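Local coordinates for putative nucleoprotein (Infectious salmon anemia virus, PDB 4EWC) that encapsidates the negative-strand RNA genome of an orthomyxovirus, shielding it from nucleases and forming the ribonucleoprotein that is the template for transcription and replication, at residues G312-A315 and L316-G320; S448-T452 and A453-A457; S584-G587 and L588-D592. All coordinates share one frame; numbering follows the deposited sequence.

Contact 1. Residues G312-A315 and L316-G320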
loop_
_atom_site.group_PDB
_atom_site.type_symbol
_atom_site.label_atom_id
_atom_site.label_comp_id
_atom_site.label_asym_id
_atom_site.label_seq_id
_atom_site.Cartn_x
_atom_site.Cartn_y
_atom_site.Cartn_z
ATOM N N GLY A 312 18.503 -7.478 -18.690
ATOM C CA GLY A 312 17.514 -7.508 -19.736
ATOM C C GLY A 312 16.166 -8.140 -19.474
ATOM O O GLY A 312 15.235 -7.897 -20.236
ATOM N N GLY A 313 16.010 -8.958 -18.444
ATOM C CA GLY A 313 14.672 -9.490 -18.176
ATOM C C GLY A 313 14.341 -10.735 -18.998
ATOM O O GLY A 313 14.390 -10.715 -20.229
ATOM N N VAL A 314 13.979 -11.808 -18.301
ATOM C CA VAL A 314 13.928 -13.143 -18.881
ATOM C C VAL A 314 12.989 -13.321 -20.095
ATOM O O VAL A 314 13.240 -14.181 -20.946
ATOM C CB VAL A 314 13.708 -14.231 -17.768
ATOM C CG1 VAL A 314 12.255 -14.328 -17.363
ATOM C CG2 VAL A 314 14.289 -15.571 -18.173
ATOM N N ALA A 315 11.954 -12.482 -20.193
ATOM C CA ALA A 315 10.999 -12.547 -21.306
ATOM C C ALA A 315 11.661 -12.497 -22.682
ATOM O O ALA A 315 11.138 -13.038 -23.659
ATOM C CB ALA A 315 9.937 -11.459 -21.195
ATOM N N LEU A 316 12.811 -11.845 -22.760
ATOM C CA LEU A 316 13.534 -11.735 -24.016
ATOM C C LEU A 316 14.001 -13.094 -24.500
ATOM O O LEU A 316 13.877 -13.410 -25.687
ATOM C CB LEU A 316 14.731 -10.790 -23.862
ATOM C CG LEU A 316 14.430 -9.318 -23.575
ATOM C CD1 LEU A 316 15.727 -8.561 -23.485
ATOM C CD2 LEU A 316 13.526 -8.707 -24.647
ATOM N N ASP A 317 14.533 -13.898 -23.579
ATOM C CA ASP A 317 15.033 -15.232 -23.918
ATOM C C ASP A 317 13.898 -16.184 -24.243
ATOM O O ASP A 317 14.039 -17.019 -25.107
ATOM C CB ASP A 317 15.817 -15.842 -22.758
ATOM C CG ASP A 317 17.051 -15.054 -22.398
ATOM O OD1 ASP A 317 17.708 -14.488 -23.300
ATOM O OD2 ASP A 317 17.360 -15.002 -21.195
ATOM N N LEU A 318 12.786 -16.055 -23.529
ATOM C CA LEU A 318 11.704 -17.007 -23.638
ATOM C C LEU A 318 11.003 -16.807 -24.961
ATOM O O LEU A 318 10.596 -17.765 -25.617
ATOM C CB LEU A 318 10.708 -16.853 -22.485
ATOM C CG LEU A 318 11.248 -16.967 -21.054
ATOM C CD1 LEU A 318 10.188 -16.588 -20.040
ATOM C CD2 LEU A 318 11.769 -18.351 -20.788
HETATM N N MSE A 319 10.852 -15.546 -25.341
HETATM C CA MSE A 319 10.181 -15.200 -26.581
HETATM C C MSE A 319 11.048 -15.687 -27.725
HETATM O O MSE A 319 10.550 -16.144 -28.754
HETATM C CB MSE A 319 10.012 -13.690 -26.686
HETATM C CG MSE A 319 8.904 -13.103 -25.858
HETATM SE SE MSE A 319 9.107 -11.156 -25.897
HETATM C CE MSE A 319 9.468 -10.994 -27.805
ATOM N N GLY A 320 12.356 -15.567 -27.535
ATOM C CA GLY A 320 13.303 -16.064 -28.512
ATOM C C GLY A 320 13.150 -17.571 -28.682
ATOM O O GLY A 320 13.234 -18.091 -29.797
#
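L316 N donates to G313 O, L318 N to V314 O and M319 N to A315 O, so the chain passes from the loop into the hydrogen-bonding pattern of helix 315-326. The first of these spans three residues at 3.2 Å and is nearly straight, 168° at the hydrogen. The next two span four residues, as in an alpha-helix. V314 O is gripped twice: L318 N reaches it at 3.2 Å in the carbonyl plane, and D317 N adds a weak, bent bond. M319 N meets A315 O at 3.0 Å, tilted out of that carbonyl's plane. This is the first turn of a helix in the family's helical bundle region, and G313 ahead of it has a positive phi of 85°, a conformation suited to glycine, since any side-chain carbon would collide with G312 O. The L316 side chain turns back over the glycines, its CG anti to its own carbonyl carbon (chi1 -65°); CD1 lies 3.4 Å from G312 O, and CG also borders G313 O. On another side of the turn, V314 CG1 and L318 CD1 touch at 4.1 Å as the two side chains cross at a slant, while L318 CG rests close to V314 O. L318 continues onto M372, L375 and C376 of helix 369-381, and V314 onto F379 of the same helix. M319, a selenomethionine, passes A315 O with CB and CG before its chain bends at chi3; SE is 3.6 Å from that oxygen. Its side chain and A315 both meet M282 of helix 279-284, whereas D317 packs on I339 and V343 of helix 334-346 and makes a long, weak ion pair with R346.

Contact 2. Residues S448-T452 and A453-A457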
loop_
_atom_site.group_PDB
_atom_site.type_symbol
_atom_site.label_atom_id
_atom_site.label_comp_id
_atom_site.label_asym_id
_atom_site.label_seq_id
_atom_site.Cartn_x
_atom_site.Cartn_y
_atom_site.Cartn_z
ATOM N N SER A 448 13.808 4.955 -11.953
ATOM C CA SER A 448 15.190 4.826 -12.379
ATOM C C SER A 448 16.161 4.446 -11.239
ATOM O O SER A 448 17.111 3.642 -11.429
ATOM C CB SER A 448 15.656 6.066 -13.121
ATOM O OG SER A 448 15.006 6.131 -14.393
HETATM N N MSE A 449 15.913 4.987 -10.051
HETATM C CA MSE A 449 16.736 4.618 -8.902
HETATM C C MSE A 449 16.753 3.111 -8.625
HETATM O O MSE A 449 17.796 2.551 -8.298
HETATM C CB MSE A 449 16.375 5.419 -7.664
HETATM C CG MSE A 449 16.857 6.855 -7.753
HETATM SE SE MSE A 449 16.501 7.802 -6.080
HETATM C CE MSE A 449 18.179 7.216 -5.255
ATOM N N VAL A 450 15.605 2.458 -8.772
ATOM C CA VAL A 450 15.534 1.027 -8.578
ATOM C C VAL A 450 15.627 0.306 -9.910
ATOM O O VAL A 450 15.577 -0.932 -9.965
ATOM C CB VAL A 450 14.271 0.629 -7.816
ATOM C CG1 VAL A 450 14.278 1.303 -6.438
ATOM C CG2 VAL A 450 13.002 0.974 -8.641
ATOM N N ALA A 451 15.793 1.097 -10.972
ATOM C CA ALA A 451 16.024 0.570 -12.325
ATOM C C ALA A 451 14.992 -0.457 -12.783
ATOM O O ALA A 451 15.342 -1.440 -13.433
ATOM C CB ALA A 451 17.424 -0.036 -12.427
ATOM N N THR A 452 13.727 -0.228 -12.446
ATOM C CA THR A 452 12.662 -1.133 -12.893
ATOM C C THR A 452 11.267 -0.557 -12.745
ATOM O O THR A 452 10.897 -0.061 -11.687
ATOM C CB THR A 452 12.720 -2.521 -12.186
ATOM O OG1 THR A 452 11.746 -3.392 -12.780
ATOM C CG2 THR A 452 12.506 -2.408 -10.651
ATOM N N ALA A 453 10.474 -0.637 -13.806
ATOM C CA ALA A 453 9.075 -0.197 -13.710
ATOM C C ALA A 453 8.216 -1.182 -12.921
ATOM O O ALA A 453 7.066 -0.894 -12.624
ATOM C CB ALA A 453 8.472 0.054 -15.098
ATOM N N PHE A 454 8.766 -2.336 -12.571
ATOM C CA PHE A 454 7.938 -3.394 -12.014
ATOM C C PHE A 454 8.127 -3.576 -10.532
ATOM O O PHE A 454 7.737 -4.603 -9.966
ATOM C CB PHE A 454 8.163 -4.697 -12.789
ATOM C CG PHE A 454 7.992 -4.524 -14.261
ATOM C CD1 PHE A 454 6.765 -4.128 -14.774
ATOM C CD2 PHE A 454 9.057 -4.670 -15.127
ATOM C CE1 PHE A 454 6.601 -3.925 -16.112
ATOM C CE2 PHE A 454 8.887 -4.458 -16.487
ATOM C CZ PHE A 454 7.654 -4.089 -16.974
ATOM N N CYS A 455 8.715 -2.557 -9.906
ATOM C CA CYS A 455 9.019 -2.596 -8.476
ATOM C C CYS A 455 7.749 -2.381 -7.687
ATOM O O CYS A 455 6.825 -1.749 -8.164
ATOM C CB CYS A 455 10.018 -1.512 -8.105
ATOM S SG CYS A 455 10.429 -1.437 -6.340
ATOM N N SER A 456 7.715 -2.913 -6.479
ATOM C CA SER A 456 6.630 -2.654 -5.551
ATOM C C SER A 456 6.325 -1.158 -5.447
ATOM O O SER A 456 7.244 -0.326 -5.366
ATOM C CB SER A 456 6.996 -3.203 -4.162
ATOM O OG SER A 456 6.229 -2.582 -3.144
ATOM N N ALA A 457 5.039 -0.820 -5.467
ATOM C CA ALA A 457 4.612 0.567 -5.303
ATOM C C ALA A 457 4.960 1.105 -3.917
ATOM O O ALA A 457 5.362 2.260 -3.791
ATOM C CB ALA A 457 3.115 0.707 -5.564
#
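With OG1 anti to the backbone N (chi1 -174°), T452 aims its hydroxyl forward at the amide of F454 and places CG2 between its own N and carbonyl carbon, from where the methyl reaches C455. The hydroxyl oxygen accepts from F454 N at 3.2 Å, an almost straight bond of 163°. It also lies 3.8 Å from CD2 of the F454 ring, approached obliquely. T452 CG2 meets C455 CB at 3.7 Å, and V450 CG2 touches that same CB at 3.9 Å, so the cysteine methylene is met by two methyls. T452 opens a type I beta turn that runs to C455. Just before it, A451 with positive phi is the C-prime residue of a Schellman motif that ends helix 438-449, and S456 is the N-cap of helix 457-463; the turn thus joins two helices. K388 NZ donates a hydrogen bond to V450 O, and the second subunit reaches the same loop, with D520 of that chain against C455 and V518 of that chain against S456. Bonding from OG1 to the amide two positions on makes an ST turn, so the buried hydroxyl of T452 is paired with a buried N-H while its methyl packs on the C455 methylene; accepting that N-H does not use up the hydroxyl's own proton, which could still be donated.

Contact 3. Residues S584-G587 and L588-D592; sequences SGVG and LFSID
A type II beta turn from G587 to S590, in the loop that follows strand 577-583, brings S590 back against G587, where the turn begins, and V586 just before it. Its hydroxyl sits between the backbone N and the carbonyl carbon of S590 (chi1 74°), and from there OG gives a weak hydrogen bond to G587 O at 3.2 Å. V586 CG1 flanks this link, 3.4 Å from the same OG and 3.8 Å from S590 CB. F589, in the turn's second central position, has the positive phi of 65° expected there; L588 CB lies 4.0 Å above one face of its ring, offset toward the rim. Upstream, S584 OG accepts from V586 N at 3.2 Å in an ST turn, and the same hydroxyl is hydrogen-bonded to D458, so this oxygen is shared with the neighbouring helix. F589 also contacts the second subunit: its ring meets W514 of that chain with the planes about 30° apart, and its carbonyl O receives a bond from S513 OG of that chain. Within the subunit, L588 packs on A457 and I460 of helix 457-463, so the loop after strand 577-583 lies against that helix.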
loop_
_atom_site.group_PDB
_atom_site.type_symbol
_atom_site.label_atom_id
_atom_site.label_comp_id
_atom_site.label_asym_id
_atom_site.label_seq_id
_atom_site.Cartn_x
_atom_site.Cartn_y
_atom_site.Cartn_z
ATOM N N SER A 584 3.276 -5.039 -0.216
ATOM C CA SER A 584 1.885 -5.484 -0.280
ATOM C C SER A 584 1.592 -6.380 -1.465
ATOM O O SER A 584 0.724 -7.250 -1.395
ATOM C CB SER A 584 0.936 -4.284 -0.342
ATOM O OG SER A 584 1.279 -3.438 -1.417
ATOM N N GLY A 585 2.309 -6.151 -2.553
ATOM C CA GLY A 585 2.056 -6.850 -3.788
ATOM C C GLY A 585 1.465 -5.891 -4.808
ATOM O O GLY A 585 1.487 -6.162 -6.003
ATOM N N VAL A 586 0.929 -4.767 -4.343
ATOM C CA VAL A 586 0.440 -3.755 -5.267
ATOM C C VAL A 586 1.635 -3.125 -5.965
ATOM O O VAL A 586 2.692 -2.919 -5.355
ATOM C CB VAL A 586 -0.397 -2.642 -4.563
ATOM C CG1 VAL A 586 -0.785 -1.550 -5.559
ATOM C CG2 VAL A 586 -1.635 -3.233 -3.960
ATOM N N GLY A 587 1.488 -2.838 -7.249
ATOM C CA GLY A 587 2.523 -2.118 -7.931
ATOM C C GLY A 587 1.940 -0.975 -8.715
ATOM O O GLY A 587 0.762 -0.612 -8.587
ATOM N N LEU A 588 2.804 -0.377 -9.516
ATOM C CA LEU A 588 2.377 0.510 -10.571
ATOM C C LEU A 588 1.582 -0.415 -11.511
ATOM O O LEU A 588 1.717 -1.642 -11.437
ATOM C CB LEU A 588 3.624 1.109 -11.232
ATOM C CG LEU A 588 4.398 2.295 -10.595
ATOM C CD1 LEU A 588 4.574 2.227 -9.100
ATOM C CD2 LEU A 588 5.755 2.442 -11.221
ATOM N N PHE A 589 0.729 0.122 -12.368
ATOM C CA PHE A 589 -0.130 -0.731 -13.251
ATOM C C PHE A 589 -1.155 -1.610 -12.565
ATOM O O PHE A 589 -1.726 -2.477 -13.202
ATOM C CB PHE A 589 0.671 -1.634 -14.198
ATOM C CG PHE A 589 1.919 -1.010 -14.702
ATOM C CD1 PHE A 589 1.863 0.058 -15.585
ATOM C CD2 PHE A 589 3.160 -1.478 -14.289
ATOM C CE1 PHE A 589 3.011 0.655 -16.045
ATOM C CE2 PHE A 589 4.324 -0.895 -14.752
ATOM C CZ PHE A 589 4.249 0.173 -15.635
ATOM N N SER A 590 -1.398 -1.404 -11.282
ATOM C CA SER A 590 -2.293 -2.296 -10.544
ATOM C C SER A 590 -3.749 -1.889 -10.762
ATOM O O SER A 590 -4.667 -2.626 -10.436
ATOM C CB SER A 590 -1.972 -2.265 -9.057
ATOM O OG SER A 590 -2.435 -1.037 -8.503
ATOM N N ILE A 591 -3.930 -0.679 -11.285
ATOM C CA ILE A 591 -5.214 -0.199 -11.776
ATOM C C ILE A 591 -5.119 -0.012 -13.294
ATOM O O ILE A 591 -4.238 0.703 -13.786
ATOM C CB ILE A 591 -5.590 1.151 -11.138
ATOM C CG1 ILE A 591 -5.824 1.017 -9.629
ATOM C CG2 ILE A 591 -6.810 1.721 -11.827
ATOM C CD1 ILE A 591 -6.196 2.329 -8.943
ATOM N N ASP A 592 -6.016 -0.665 -14.029
ATOM C CA ASP A 592 -6.053 -0.597 -15.498
ATOM C C ASP A 592 -7.333 0.076 -15.991
ATOM O O ASP A 592 -8.417 -0.203 -15.472
ATOM C CB ASP A 592 -5.966 -2.001 -16.100
#

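In the fold
All three contacts are buried. Contact 2 lies nearest the chain's centre (about 8 Å between centres, against 14 Å and 16 Å for contacts 1 and 3). Contact 1 begins a helix in the family's helical-bundle region, held mainly by backbone bonds and apolar packing within its own chain; no other chain touches it. Contacts 2 and 3 are beta turns bridged by a side-chain hydroxyl, as acceptor in contact 2 and as donor of a weak bond in contact 3. These two touch, with a probable hydrogen bond from A457 N to V586 O; both adjoin helix 457-463 and are buried partly at the interface with the second subunit. Contact 1 touches neither.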